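Local coordinates for protein tyrosine phosphatase (Orf virus, PDB 5NCR) that removes phosphate groups as a homodimeric dual-specificity-family phosphatase with triple substrate specificity, and probably helps the virus evade the host interferon response, at residues A23-T29 / L157-F161. The protein carries 2 engineered substitutions. Numbering follows the deposited sequence.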
loop_
_atom_site.group_PDB
_atom_site.type_symbol
_atom_site.label_atom_id
_atom_site.label_comp_id
_atom_site.label_asym_id
_atom_site.label_seq_id
_atom_site.Cartn_x
_atom_site.Cartn_y
_atom_site.Cartn_z
ATOM N N ALA B 23 -9.939 -14.899 10.971
ATOM C CA ALA B 23 -9.563 -15.592 12.210
ATOM C C ALA B 23 -9.536 -14.562 13.333
ATOM O O ALA B 23 -9.342 -13.376 13.066
ATOM C CB ALA B 23 -8.209 -16.265 12.080
ATOM N N LEU B 24 -9.796 -14.989 14.566
ATOM C CA LEU B 24 -9.746 -14.083 15.709
ATOM C C LEU B 24 -8.524 -14.426 16.553
ATOM O O LEU B 24 -8.076 -15.577 16.490
ATOM C CB LEU B 24 -11.047 -14.106 16.536
ATOM C CG LEU B 24 -12.290 -13.430 15.895
ATOM C CD1 LEU B 24 -13.416 -13.310 16.902
ATOM C CD2 LEU B 24 -11.957 -12.028 15.306
ATOM N N PRO B 25 -7.924 -13.451 17.283
ATOM C CA PRO B 25 -6.747 -13.774 18.108
ATOM C C PRO B 25 -7.006 -14.947 19.053
ATOM O O PRO B 25 -8.085 -15.041 19.635
ATOM C CB PRO B 25 -6.495 -12.479 18.881
ATOM C CG PRO B 25 -7.081 -11.427 18.056
ATOM C CD PRO B 25 -8.294 -12.027 17.438
ATOM N N SER B 26 -6.045 -15.886 19.087
ATOM C CA SER B 26 -6.050 -17.080 19.906
ATOM C C SER B 26 -4.637 -17.145 20.462
ATOM O O SER B 26 -3.681 -17.484 19.746
ATOM C CB SER B 26 -6.360 -18.330 19.094
ATOM O OG SER B 26 -6.107 -19.465 19.909
ATOM N N GLY B 27 -4.532 -16.597 21.657
ATOM C CA GLY B 27 -3.317 -16.541 22.448
ATOM C C GLY B 27 -2.639 -15.193 22.392
ATOM O O GLY B 27 -2.853 -14.423 21.445
ATOM N N MET B 28 -1.806 -14.906 23.381
ATOM C CA MET B 28 -1.086 -13.644 23.328
ATOM C C MET B 28 0.037 -13.732 22.304
ATOM O O MET B 28 0.473 -14.822 21.941
ATOM C CB MET B 28 -0.620 -13.154 24.709
ATOM C CG MET B 28 -0.021 -14.179 25.584
ATOM S SD MET B 28 0.428 -13.369 27.161
ATOM C CE MET B 28 -0.728 -14.077 28.300
ATOM N N THR B 29 0.460 -12.591 21.805
ATOM C CA THR B 29 1.510 -12.468 20.802
ATOM C C THR B 29 2.597 -11.607 21.414
ATOM O O THR B 29 2.352 -10.508 21.866
ATOM C CB THR B 29 0.946 -11.876 19.490
ATOM O OG1 THR B 29 -0.130 -12.696 19.039
ATOM C CG2 THR B 29 1.999 -11.753 18.386
ATOM N N LEU B 157 -0.525 -12.996 12.070
ATOM C CA LEU B 157 -0.385 -13.816 13.285
ATOM C C LEU B 157 -1.650 -13.849 14.126
ATOM O O LEU B 157 -1.908 -14.845 14.795
ATOM C CB LEU B 157 0.776 -13.304 14.171
ATOM C CG LEU B 157 2.190 -13.267 13.586
ATOM C CD1 LEU B 157 3.119 -12.527 14.507
ATOM C CD2 LEU B 157 2.725 -14.648 13.308
ATOM N N ARG B 158 -2.414 -12.760 14.124
ATOM C CA ARG B 158 -3.548 -12.557 15.016
ATOM C C ARG B 158 -4.925 -12.654 14.378
ATOM O O ARG B 158 -5.919 -12.746 15.104
ATOM C CB ARG B 158 -3.368 -11.213 15.730
ATOM C CG ARG B 158 -2.179 -11.336 16.671
ATOM C CD ARG B 158 -2.024 -10.234 17.656
ATOM N NE ARG B 158 -3.162 -10.064 18.559
ATOM C CZ ARG B 158 -3.400 -10.762 19.665
ATOM N NH1 ARG B 158 -2.622 -11.791 19.996
ATOM N NH2 ARG B 158 -4.440 -10.464 20.429
ATOM N N GLY B 159 -4.984 -12.612 13.050
ATOM C CA GLY B 159 -6.235 -12.702 12.297
ATOM C C GLY B 159 -6.971 -11.387 12.254
ATOM O O GLY B 159 -7.379 -10.941 11.182
ATOM N N ALA B 160 -7.210 -10.790 13.436
ATOM C CA ALA B 160 -7.844 -9.489 13.574
ATOM C C ALA B 160 -6.876 -8.630 14.330
ATOM O O ALA B 160 -6.377 -9.039 15.391
ATOM C CB ALA B 160 -9.138 -9.603 14.343
ATOM N N PHE B 161 -6.587 -7.446 13.781
ATOM C CA PHE B 161 -5.630 -6.532 14.384
ATOM C C PHE B 161 -5.875 -5.133 13.891
ATOM O O PHE B 161 -5.801 -4.898 12.688
ATOM C CB PHE B 161 -4.177 -6.987 14.060
ATOM C CG PHE B 161 -3.103 -5.991 14.458
ATOM C CD1 PHE B 161 -2.754 -5.815 15.790
ATOM C CD2 PHE B 161 -2.420 -5.256 13.488
ATOM C CE1 PHE B 161 -1.762 -4.890 16.156
ATOM C CE2 PHE B 161 -1.412 -4.353 13.850
ATOM C CZ PHE B 161 -1.104 -4.157 15.181
HETATM O O HOH W 1 -5.109 -12.484 22.215
#
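NH1 of R158 is bonded to two acceptors of the 23-29 loop. It donates to OG1 of T29 at 2.8 Å, with an N-H...O angle of 155°, and this oxygen lies at the edge of the guanidinium, in its plane. The bond from R158 NH1 to G27 O, at 3.0 Å, is more bent, at 137°. G27 O sits somewhat out of the guanidinium plane, while NH1 approaches within the carbonyl plane. A water donates to G27 O and accepts from NH2 of R158, closing a second route to the same carbonyl. T29 keeps OG1 beside its own backbone N (chi1 -56°), and CG2 then reaches CD1 of L157 at 4.1 Å. A bend at chi3 turns the R158 guanidinium so that NH1 faces T29 and G27. Over one face of this group lies P25, with CB 3.3 Å from NH2, toward the rim. The contact ties the loop that enters edge strand 29-30 to the C-terminal end of helix 140-158 in the dual-specificity phosphatase domain. In the HCX5R-type phosphate-binding loop of the active site, G115 O also bonds to NH2 of R158, and V116 touches both P25 and A160. G159 leaves the helix with positive phi, and A23 O approaches its CA at 3.3 Å in a CH...O contact. A160 CB meets CD2 of L24 at 3.8 Å and also touches CD of P25.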